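Local coordinates for protein nicking enzyme (Staphylococcus aureus, PDB 4HT4) that probably nicks plasmid DNA to start conjugative transfer of vancomycin resistance, this chain being the N-terminal, DNA-binding relaxase part of the longer MobA/MobL-family protein, at residues Gly89-Ser98 with Gln176-Phe185; Leu110-Asn120 with Ala131-Leu140. The protein carries 1 engineered substitution. All coordinates share one frame; numbering follows the deposited sequence.

Contact 1: Gly89-Ser98 with Gln176-Phe185; sequences GLPNEFDPNS and QNKHLEKNGF. With nucleotides of chain B.
The carbonyl oxygen of His179, which lies 3.3 Å from Phe94 CZ, takes a backbone hydrogen bond from Asn183 N, while Asn183 ND2 approaches it from the other face of its plane at a doubtful, too-short distance. The Asn183 amide lies beside the Phe94 ring, the two planes being 61° apart. Phe94 is the wedge of this contact. Its CZ packs 3.7 Å from Leu180 CD2, while Pro91 CG lies over one face of the ring, offset toward the rim. Here the helix 162-182 ends in a Schellman motif: Gly184 takes positive phi, Phe185 N bonds back to Leu180 O at 3.0 Å, and the reversed chain brings Phe185 to Phe94. The two rings meet obliquely, centroids 5.6 Å apart and planes at 45°. Glu93 CG sits over one face of the Phe185 ring, and its carboxylate goes on to the N-terminus of Ala1. Helix 96-108 begins with Asp95 as N-cap, OD2 taking Ser98 N at 3.0 Å from above the carboxylate plane; Ser98 CB then rests near Asn183 OD1. At the other end Gln176, with CG anti to the backbone N (chi1 -177°) and the chain extended, carries its amide to the Pro91 ring, and a water weakly links NE2 to Gly89 O. The loop also meets a DNA base, consistent with base recognition: Leu90 O accepts a hydrogen bond from N1 of DG25 of chain B at 2.6 Å, with a weak one from N2, and Asn92 N donates to O6.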
loop_
_atom_site.group_PDB
_atom_site.type_symbol
_atom_site.label_atom_id
_atom_site.label_comp_id
_atom_site.label_asym_id
_atom_site.label_seq_id
_atom_site.Cartn_x
_atom_site.Cartn_y
_atom_site.Cartn_z
ATOM N N GLY A 89 -9.609 -2.373 -6.812
ATOM C CA GLY A 89 -10.645 -3.370 -6.990
ATOM C C GLY A 89 -10.109 -4.588 -7.714
ATOM O O GLY A 89 -9.497 -4.471 -8.774
ATOM N N LEU A 90 -10.332 -5.763 -7.135
ATOM C CA LEU A 90 -9.899 -7.012 -7.748
ATOM C C LEU A 90 -11.077 -7.704 -8.429
ATOM O O LEU A 90 -12.189 -7.698 -7.904
ATOM C CB LEU A 90 -9.282 -7.935 -6.696
ATOM C CG LEU A 90 -8.061 -7.397 -5.950
ATOM C CD1 LEU A 90 -7.560 -8.415 -4.937
ATOM C CD2 LEU A 90 -6.961 -7.034 -6.931
ATOM N N PRO A 91 -10.834 -8.304 -9.604
ATOM C CA PRO A 91 -11.867 -9.026 -10.357
ATOM C C PRO A 91 -12.420 -10.206 -9.563
ATOM O O PRO A 91 -11.659 -11.089 -9.165
ATOM C CB PRO A 91 -11.115 -9.523 -11.596
ATOM C CG PRO A 91 -9.673 -9.500 -11.210
ATOM C CD PRO A 91 -9.527 -8.344 -10.281
ATOM N N ASN A 92 -13.732 -10.218 -9.345
ATOM C CA ASN A 92 -14.361 -11.228 -8.497
ATOM C C ASN A 92 -14.551 -12.589 -9.166
ATOM O O ASN A 92 -15.034 -13.530 -8.536
ATOM C CB ASN A 92 -15.693 -10.715 -7.944
ATOM C CG ASN A 92 -16.684 -10.372 -9.035
ATOM O OD1 ASN A 92 -16.310 -10.142 -10.185
ATOM N ND2 ASN A 92 -17.962 -10.329 -8.675
ATOM N N GLU A 93 -14.172 -12.698 -10.435
ATOM C CA GLU A 93 -14.219 -13.984 -11.122
ATOM C C GLU A 93 -12.923 -14.757 -10.913
ATOM O O GLU A 93 -12.835 -15.942 -11.235
ATOM C CB GLU A 93 -14.497 -13.808 -12.617
ATOM C CG GLU A 93 -13.646 -12.754 -13.297
ATOM C CD GLU A 93 -14.309 -11.394 -13.300
ATOM O OE1 GLU A 93 -15.550 -11.341 -13.169
ATOM O OE2 GLU A 93 -13.593 -10.381 -13.432
ATOM N N PHE A 94 -11.922 -14.076 -10.369
ATOM C CA PHE A 94 -10.644 -14.704 -10.067
ATOM C C PHE A 94 -10.727 -15.565 -8.814
ATOM O O PHE A 94 -11.445 -15.239 -7.867
ATOM C CB PHE A 94 -9.560 -13.645 -9.863
ATOM C CG PHE A 94 -8.853 -13.242 -11.124
ATOM C CD1 PHE A 94 -9.307 -13.666 -12.359
ATOM C CD2 PHE A 94 -7.732 -12.433 -11.068
ATOM C CE1 PHE A 94 -8.652 -13.291 -13.516
ATOM C CE2 PHE A 94 -7.073 -12.057 -12.220
ATOM C CZ PHE A 94 -7.535 -12.486 -13.445
ATOM N N ASP A 95 -9.982 -16.664 -8.816
ATOM C CA ASP A 95 -9.805 -17.467 -7.615
ATOM C C ASP A 95 -8.789 -16.749 -6.732
ATOM O O ASP A 95 -7.986 -15.964 -7.238
ATOM C CB ASP A 95 -9.320 -18.872 -7.979
ATOM C CG ASP A 95 -8.049 -18.856 -8.798
ATOM O OD1 ASP A 95 -8.148 -18.798 -10.042
ATOM O OD2 ASP A 95 -6.953 -18.904 -8.199
ATOM N N PRO A 96 -8.836 -16.993 -5.409
ATOM C CA PRO A 96 -7.931 -16.341 -4.454
ATOM C C PRO A 96 -6.460 -16.406 -4.861
ATOM O O PRO A 96 -5.769 -15.390 -4.798
ATOM C CB PRO A 96 -8.153 -17.141 -3.172
ATOM C CG PRO A 96 -9.557 -17.586 -3.266
ATOM C CD PRO A 96 -9.819 -17.851 -4.724
ATOM N N ASN A 97 -5.998 -17.582 -5.278
ATOM C CA ASN A 97 -4.597 -17.768 -5.645
ATOM C C ASN A 97 -4.142 -16.855 -6.780
ATOM O O ASN A 97 -3.032 -16.323 -6.750
ATOM C CB ASN A 97 -4.323 -19.232 -6.000
ATOM N N SER A 98 -5.002 -16.673 -7.777
ATOM C CA SER A 98 -4.685 -15.804 -8.906
ATOM C C SER A 98 -4.922 -14.340 -8.551
ATOM O O SER A 98 -4.286 -13.447 -9.111
ATOM C CB SER A 98 -5.504 -16.195 -10.139
ATOM O OG SER A 98 -6.893 -16.121 -9.873
ATOM N N GLN A 176 -3.752 -5.596 -14.605
ATOM C CA GLN A 176 -4.986 -6.340 -14.394
ATOM C C GLN A 176 -5.461 -7.014 -15.679
ATOM O O GLN A 176 -5.839 -8.185 -15.666
ATOM C CB GLN A 176 -6.081 -5.426 -13.848
ATOM C CG GLN A 176 -7.379 -6.143 -13.540
ATOM C CD GLN A 176 -8.402 -5.237 -12.894
ATOM O OE1 GLN A 176 -8.159 -4.046 -12.700
ATOM N NE2 GLN A 176 -9.555 -5.797 -12.555
ATOM N N ASN A 177 -5.439 -6.268 -16.780
ATOM C CA ASN A 177 -5.825 -6.809 -18.079
ATOM C C ASN A 177 -4.930 -7.965 -18.508
ATOM O O ASN A 177 -5.383 -8.902 -19.165
ATOM C CB ASN A 177 -5.816 -5.714 -19.149
ATOM C CG ASN A 177 -6.984 -4.759 -19.017
ATOM O OD1 ASN A 177 -8.053 -5.127 -18.531
ATOM N ND2 ASN A 177 -6.787 -3.521 -19.458
ATOM N N LYS A 178 -3.659 -7.890 -18.128
ATOM C CA LYS A 178 -2.701 -8.941 -18.443
ATOM C C LYS A 178 -3.075 -10.242 -17.744
ATOM O O LYS A 178 -3.062 -11.310 -18.353
ATOM C CB LYS A 178 -1.292 -8.512 -18.033
ATOM C CG LYS A 178 -0.236 -9.587 -18.216
ATOM C CD LYS A 178 1.118 -9.105 -17.725
ATOM C CE LYS A 178 2.167 -10.197 -17.833
ATOM N NZ LYS A 178 3.495 -9.725 -17.352
ATOM N N HIS A 179 -3.411 -10.144 -16.462
ATOM C CA HIS A 179 -3.808 -11.315 -15.688
ATOM C C HIS A 179 -5.177 -11.830 -16.110
ATOM O O HIS A 179 -5.457 -13.024 -16.004
ATOM C CB HIS A 179 -3.795 -11.003 -14.191
ATOM C CG HIS A 179 -2.436 -11.077 -13.574
ATOM N ND1 HIS A 179 -2.027 -12.143 -12.801
ATOM C CD2 HIS A 179 -1.384 -10.224 -13.622
ATOM C CE1 HIS A 179 -0.787 -11.942 -12.397
ATOM N NE2 HIS A 179 -0.373 -10.785 -12.880
ATOM N N LEU A 180 -6.026 -10.926 -16.587
ATOM C CA LEU A 180 -7.341 -11.309 -17.084
ATOM C C LEU A 180 -7.211 -12.146 -18.351
ATOM O O LEU A 180 -7.990 -13.071 -18.579
ATOM C CB LEU A 180 -8.205 -10.075 -17.347
ATOM C CG LEU A 180 -8.831 -9.402 -16.126
ATOM C CD1 LEU A 180 -9.567 -8.138 -16.538
ATOM C CD2 LEU A 180 -9.773 -10.362 -15.422
ATOM N N GLU A 181 -6.218 -11.819 -19.170
ATOM C CA GLU A 181 -5.964 -12.562 -20.396
ATOM C C GLU A 181 -5.271 -13.886 -20.097
ATOM O O GLU A 181 -5.566 -14.908 -20.718
ATOM C CB GLU A 181 -5.111 -11.732 -21.354
ATOM C CG GLU A 181 -4.630 -12.493 -22.574
ATOM C CD GLU A 181 -3.869 -11.613 -23.539
ATOM O OE1 GLU A 181 -4.066 -10.380 -23.500
ATOM O OE2 GLU A 181 -3.073 -12.154 -24.335
ATOM N N LYS A 182 -4.354 -13.860 -19.134
ATOM C CA LYS A 182 -3.560 -15.034 -18.792
ATOM C C LYS A 182 -4.416 -16.168 -18.236
ATOM O O LYS A 182 -4.169 -17.339 -18.526
ATOM C CB LYS A 182 -2.464 -14.663 -17.789
ATOM N N ASN A 183 -5.424 -15.819 -17.443
ATOM C CA ASN A 183 -6.293 -16.822 -16.837
ATOM C C ASN A 183 -7.443 -17.250 -17.749
ATOM O O ASN A 183 -8.228 -18.131 -17.400
ATOM C CB ASN A 183 -6.823 -16.338 -15.485
ATOM C CG ASN A 183 -5.719 -16.144 -14.462
ATOM O OD1 ASN A 183 -5.280 -17.097 -13.818
ATOM N ND2 ASN A 183 -5.266 -14.907 -14.309
ATOM N N GLY A 184 -7.537 -16.622 -18.917
ATOM C CA GLY A 184 -8.507 -17.025 -19.918
ATOM C C GLY A 184 -9.863 -16.358 -19.796
ATOM O O GLY A 184 -10.891 -17.031 -19.731
ATOM N N PHE A 185 -9.866 -15.030 -19.772
ATOM C CA PHE A 185 -11.109 -14.268 -19.731
ATOM C C PHE A 185 -11.169 -13.283 -20.886
ATOM O O PHE A 185 -10.168 -12.658 -21.233
ATOM C CB PHE A 185 -11.245 -13.522 -18.404
ATOM C CG PHE A 185 -11.399 -14.424 -17.215
ATOM C CD1 PHE A 185 -12.639 -14.939 -16.881
ATOM C CD2 PHE A 185 -10.308 -14.756 -16.433
ATOM C CE1 PHE A 185 -12.788 -15.771 -15.789
ATOM C CE2 PHE A 185 -10.450 -15.589 -15.340
ATOM C CZ PHE A 185 -11.693 -16.096 -15.018
ATOM P P DG B 25 -22.272 -1.264 -9.147
ATOM O OP1 DG B 25 -22.477 -1.998 -10.417
ATOM O OP2 DG B 25 -23.177 -0.150 -8.785
ATOM O "O5'" DG B 25 -22.279 -2.318 -7.947
ATOM C "C5'" DG B 25 -21.553 -3.526 -8.104
ATOM C "C4'" DG B 25 -21.104 -4.073 -6.766
ATOM O "O4'" DG B 25 -20.362 -5.296 -7.003
ATOM C "C3'" DG B 25 -20.123 -3.195 -6.012
ATOM O "O3'" DG B 25 -20.000 -3.676 -4.686
ATOM C "C2'" DG B 25 -18.862 -3.508 -6.799
ATOM C "C1'" DG B 25 -18.982 -5.028 -6.843
ATOM N N9 DG B 25 -18.255 -5.674 -7.931
ATOM C C8 DG B 25 -18.790 -6.169 -9.094
ATOM N N7 DG B 25 -17.901 -6.700 -9.884
ATOM C C5 DG B 25 -16.700 -6.550 -9.202
ATOM C C6 DG B 25 -15.391 -6.938 -9.572
ATOM O O6 DG B 25 -15.018 -7.509 -10.607
ATOM N N1 DG B 25 -14.464 -6.596 -8.590
ATOM C C2 DG B 25 -14.766 -5.963 -7.407
ATOM N N2 DG B 25 -13.730 -5.720 -6.593
ATOM N N3 DG B 25 -15.989 -5.593 -7.048
ATOM C C4 DG B 25 -16.902 -5.919 -7.995
HETATM O O HOH W 1 -11.954 -5.693 -10.727
#

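Contact 2: Leu110-Asn120 with Ala131-Leu140; sequences LSNEGMIVDLN and AHLLCTLRGL. With NI (nickel (II) ion), chain C; nucleotides of chain B.
Thr136 holds its OG1 between the backbone N and the carbonyl carbon (chi1 58°), which points the hydroxyl at Ile116 and leaves CG2 against Ile116 CB. Ile116 N donates to Thr136 OG1 almost straight, 3.2 Å and 177° at the hydrogen, and the hydroxyl donates a hydrogen bond to Arg138 O, in the carbonyl plane. Beyond this end, strands 117-122 and 130-136 run as an antiparallel hairpin inside the central five-stranded sheet. Asp118 and Leu134 form a hydrogen-bonded pair, Asp118 N to Leu134 O at 2.7 Å, as do Asn120 and His132, where His132 N to Asn120 O is 2.8 Å. On the face carrying Val117, Leu119, Leu133 and Cys135 the packing is apolar. Val117 has CG1 anti to the backbone N (chi1 -176°), which lays that methyl 3.8 Å from Leu133 CD2; Leu119 and Leu133 lie side by side pointing the same way. Leu110 CD1 comes across Leu133 at about a right angle and also touches Cys135 SG, while the selenomethionine Met115 bends its methyl over Cys135 CB. The opposite face is polar at Asp118, whose carboxylate meets Arg64 and Trp68, and at His132. Past the Thr136 end, Arg138 NH1 and NH2 both reach OP1 of DC16 of chain B, edge-on to the guanidinium, while NE pairs with Glu75. His122, His130 and His132 form a three-histidine metal site, as in related relaxases. His132 NE2 binds nickel at 2.0 Å and ND1 turns to Glu85, which fixes the ring's rotation and directs NE2 at the metal.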
loop_
_atom_site.group_PDB
_atom_site.type_symbol
_atom_site.label_atom_id
_atom_site.label_comp_id
_atom_site.label_asym_id
_atom_site.label_seq_id
_atom_site.Cartn_x
_atom_site.Cartn_y
_atom_site.Cartn_z
ATOM N N LEU A 110 5.562 -0.996 -7.209
ATOM C CA LEU A 110 5.671 0.180 -6.356
ATOM C C LEU A 110 6.948 0.118 -5.526
ATOM O O LEU A 110 7.602 1.135 -5.298
ATOM C CB LEU A 110 4.456 0.295 -5.437
ATOM C CG LEU A 110 3.105 0.505 -6.116
ATOM C CD1 LEU A 110 2.001 0.636 -5.081
ATOM C CD2 LEU A 110 3.150 1.729 -7.014
ATOM N N SER A 111 7.301 -1.084 -5.081
ATOM C CA SER A 111 8.520 -1.280 -4.307
ATOM C C SER A 111 9.752 -1.183 -5.200
ATOM O O SER A 111 10.883 -1.151 -4.716
ATOM C CB SER A 111 8.495 -2.630 -3.586
ATOM O OG SER A 111 8.529 -3.706 -4.506
ATOM N N ASN A 112 9.524 -1.137 -6.509
ATOM C CA ASN A 112 10.601 -0.985 -7.476
ATOM C C ASN A 112 10.950 0.479 -7.710
ATOM O O ASN A 112 11.836 0.797 -8.502
ATOM C CB ASN A 112 10.211 -1.638 -8.802
ATOM C CG ASN A 112 10.994 -2.903 -9.079
ATOM O OD1 ASN A 112 11.933 -2.902 -9.876
ATOM N ND2 ASN A 112 10.614 -3.991 -8.419
ATOM N N GLU A 113 10.251 1.369 -7.014
ATOM C CA GLU A 113 10.396 2.807 -7.243
ATOM C C GLU A 113 11.152 3.732 -6.249
ATOM O O GLU A 113 11.458 4.859 -6.635
ATOM C CB GLU A 113 9.032 3.422 -7.583
ATOM C CG GLU A 113 8.429 2.887 -8.873
ATOM C CD GLU A 113 7.145 3.595 -9.257
ATOM O OE1 GLU A 113 6.152 2.901 -9.555
ATOM O OE2 GLU A 113 7.134 4.844 -9.269
ATOM N N GLY A 114 11.461 3.334 -5.007
ATOM C CA GLY A 114 11.152 2.053 -4.400
ATOM C C GLY A 114 10.639 2.216 -2.985
ATOM O O GLY A 114 11.409 2.454 -2.054
HETATM N N MSE A 115 9.327 2.084 -2.830
HETATM C CA MSE A 115 8.675 2.281 -1.544
HETATM C C MSE A 115 8.568 0.961 -0.794
HETATM O O MSE A 115 8.869 -0.102 -1.337
HETATM C CB MSE A 115 7.276 2.861 -1.760
HETATM C CG MSE A 115 7.091 3.492 -3.132
HETATM SE SE MSE A 115 5.229 3.816 -3.605
HETATM C CE MSE A 115 4.867 5.297 -2.406
ATOM N N ILE A 116 8.147 1.035 0.464
ATOM C CA ILE A 116 7.815 -0.160 1.224
ATOM C C ILE A 116 6.302 -0.319 1.221
ATOM O O ILE A 116 5.576 0.596 1.611
ATOM C CB ILE A 116 8.320 -0.078 2.671
ATOM C CG1 ILE A 116 9.843 0.062 2.698
ATOM C CG2 ILE A 116 7.883 -1.308 3.451
ATOM C CD1 ILE A 116 10.427 0.075 4.091
ATOM N N VAL A 117 5.830 -1.478 0.776
ATOM C CA VAL A 117 4.400 -1.692 0.597
ATOM C C VAL A 117 3.833 -2.719 1.568
ATOM O O VAL A 117 4.264 -3.872 1.594
ATOM C CB VAL A 117 4.083 -2.139 -0.839
ATOM C CG1 VAL A 117 2.582 -2.262 -1.033
ATOM C CG2 VAL A 117 4.673 -1.158 -1.837
ATOM N N ASP A 118 2.860 -2.290 2.363
ATOM C CA ASP A 118 2.154 -3.192 3.259
ATOM C C ASP A 118 0.883 -3.674 2.569
ATOM O O ASP A 118 -0.158 -3.018 2.639
ATOM C CB ASP A 118 1.806 -2.484 4.568
ATOM C CG ASP A 118 1.468 -3.452 5.687
ATOM O OD1 ASP A 118 1.069 -4.599 5.394
ATOM O OD2 ASP A 118 1.600 -3.063 6.865
ATOM N N LEU A 119 0.973 -4.821 1.905
ATOM C CA LEU A 119 -0.141 -5.347 1.125
ATOM C C LEU A 119 -1.101 -6.174 1.970
ATOM O O LEU A 119 -0.694 -7.111 2.657
ATOM C CB LEU A 119 0.374 -6.190 -0.041
ATOM C CG LEU A 119 -0.696 -6.884 -0.887
ATOM C CD1 LEU A 119 -1.556 -5.861 -1.613
ATOM C CD2 LEU A 119 -0.057 -7.851 -1.869
ATOM N N ASN A 120 -2.381 -5.818 1.911
ATOM C CA ASN A 120 -3.424 -6.567 2.598
ATOM C C ASN A 120 -4.654 -6.734 1.715
ATOM O O ASN A 120 -5.222 -5.753 1.235
ATOM C CB ASN A 120 -3.812 -5.883 3.909
ATOM C CG ASN A 120 -2.621 -5.632 4.810
ATOM O OD1 ASN A 120 -2.120 -4.512 4.896
ATOM N ND2 ASN A 120 -2.155 -6.679 5.480
ATOM N N ALA A 131 -7.895 -4.730 -2.444
ATOM C CA ALA A 131 -6.588 -4.826 -1.809
ATOM C C ALA A 131 -6.080 -3.466 -1.350
ATOM O O ALA A 131 -5.927 -2.546 -2.153
ATOM C CB ALA A 131 -5.593 -5.468 -2.753
ATOM N N HIS A 132 -5.817 -3.347 -0.053
ATOM C CA HIS A 132 -5.271 -2.119 0.507
ATOM C C HIS A 132 -3.750 -2.140 0.425
ATOM O O HIS A 132 -3.120 -3.160 0.704
ATOM C CB HIS A 132 -5.697 -1.962 1.966
ATOM C CG HIS A 132 -7.177 -2.025 2.177
ATOM N ND1 HIS A 132 -7.934 -0.913 2.472
ATOM C CD2 HIS A 132 -8.038 -3.069 2.143
ATOM C CE1 HIS A 132 -9.200 -1.268 2.610
ATOM N NE2 HIS A 132 -9.290 -2.572 2.418
ATOM N N LEU A 133 -3.160 -1.013 0.043
ATOM C CA LEU A 133 -1.707 -0.916 -0.044
ATOM C C LEU A 133 -1.168 0.294 0.717
ATOM O O LEU A 133 -1.244 1.425 0.237
ATOM C CB LEU A 133 -1.248 -0.862 -1.505
ATOM C CG LEU A 133 -1.302 -2.148 -2.332
ATOM C CD1 LEU A 133 -2.703 -2.418 -2.860
ATOM C CD2 LEU A 133 -0.304 -2.077 -3.477
ATOM N N LEU A 134 -0.629 0.048 1.908
ATOM C CA LEU A 134 0.012 1.099 2.691
ATOM C C LEU A 134 1.456 1.293 2.248
ATOM O O LEU A 134 2.283 0.390 2.378
ATOM C CB LEU A 134 -0.033 0.772 4.183
ATOM C CG LEU A 134 -1.154 1.414 4.997
ATOM C CD1 LEU A 134 -1.036 1.023 6.459
ATOM C CD2 LEU A 134 -1.116 2.924 4.845
ATOM N N CYS A 135 1.753 2.481 1.731
ATOM C CA CYS A 135 3.073 2.771 1.190
ATOM C C CYS A 135 3.754 3.905 1.948
ATOM O O CYS A 135 3.105 4.866 2.361
ATOM C CB CYS A 135 2.959 3.135 -0.290
ATOM S SG CYS A 135 2.078 1.914 -1.287
ATOM N N THR A 136 5.066 3.786 2.123
ATOM C CA THR A 136 5.845 4.821 2.794
ATOM C C THR A 136 5.950 6.068 1.923
ATOM O O THR A 136 5.869 5.989 0.698
ATOM C CB THR A 136 7.259 4.326 3.146
ATOM O OG1 THR A 136 7.929 3.896 1.954
ATOM C CG2 THR A 136 7.185 3.167 4.127
ATOM N N LEU A 137 6.130 7.219 2.562
ATOM C CA LEU A 137 6.230 8.483 1.844
ATOM C C LEU A 137 7.685 8.911 1.678
ATOM O O LEU A 137 7.975 9.951 1.086
ATOM C CB LEU A 137 5.446 9.575 2.572
ATOM C CG LEU A 137 3.945 9.356 2.765
ATOM C CD1 LEU A 137 3.346 10.499 3.561
ATOM C CD2 LEU A 137 3.251 9.228 1.427
ATOM N N ARG A 138 8.597 8.101 2.205
ATOM C CA ARG A 138 10.023 8.386 2.110
ATOM C C ARG A 138 10.784 7.162 1.614
ATOM O O ARG A 138 10.296 6.035 1.709
ATOM C CB ARG A 138 10.574 8.821 3.470
ATOM C CG ARG A 138 9.889 10.041 4.069
ATOM C CD ARG A 138 10.276 10.221 5.529
ATOM N NE ARG A 138 9.555 11.320 6.166
ATOM C CZ ARG A 138 10.090 12.506 6.444
ATOM N NH1 ARG A 138 11.360 12.748 6.147
ATOM N NH2 ARG A 138 9.360 13.446 7.026
ATOM N N GLY A 139 11.981 7.390 1.084
ATOM C CA GLY A 139 12.833 6.308 0.627
ATOM C C GLY A 139 13.911 5.986 1.641
ATOM O O GLY A 139 14.055 6.680 2.648
ATOM N N LEU A 140 14.674 4.931 1.377
ATOM C CA LEU A 140 15.746 4.519 2.276
ATOM C C LEU A 140 17.111 4.921 1.728
ATOM O O LEU A 140 17.320 4.942 0.515
ATOM C CB LEU A 140 15.701 3.008 2.513
ATOM C CG LEU A 140 14.980 2.506 3.764
ATOM C CD1 LEU A 140 13.571 3.067 3.847
ATOM C CD2 LEU A 140 14.951 0.986 3.771
HETATM NI NI NI C . -11.147 -3.024 2.944
ATOM P P DC B 16 11.138 16.654 5.964
ATOM O OP1 DC B 16 11.678 15.594 6.843
ATOM O OP2 DC B 16 11.404 16.608 4.507
ATOM O "O5'" DC B 16 9.555 16.726 6.173
ATOM C "C5'" DC B 16 8.771 17.541 5.319
ATOM C "C4'" DC B 16 7.558 18.094 6.041
ATOM O "O4'" DC B 16 7.698 19.534 6.121
ATOM C "C3'" DC B 16 6.232 17.798 5.347
ATOM O "O3'" DC B 16 5.366 17.072 6.217
ATOM C "C2'" DC B 16 5.638 19.156 4.980
ATOM C "C1'" DC B 16 6.523 20.184 5.678
ATOM N N1 DC B 16 6.912 21.304 4.774
ATOM C C2 DC B 16 6.123 22.458 4.717
ATOM O O2 DC B 16 5.111 22.534 5.423
ATOM N N3 DC B 16 6.487 23.467 3.890
ATOM C C4 DC B 16 7.584 23.352 3.141
ATOM N N4 DC B 16 7.904 24.373 2.341
ATOM C C5 DC B 16 8.400 22.184 3.180
ATOM C C6 DC B 16 8.029 21.197 4.003
HETATM O O HOH W 2 -12.541 -1.772 2.357
HETATM O O HOH W 3 -10.873 -2.479 4.818
#

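In the fold
Contact 2 lies in the core of the fold, a buried strand pair in the middle of the five-stranded antiparallel sheet, whereas contact 1, its centre about 22 Å from that of contact 2, is a partly buried junction near the periphery where the C-terminal end of helix 162-182 meets the loop leading from strand 81-89 into helix 96-108. Backbone hydrogen bonds knit contact 2 together; contact 1 relies on aromatic and apolar packing, and its polar bonds lie within a segment or go to other parts of the chain, a water and DNA. The two touch at Leu90 and Ala131, and helix 96-108 leads on to strand 117-122. Both meet chain B: contact 1 through a guanine base edge, contact 2 through a backbone phosphate.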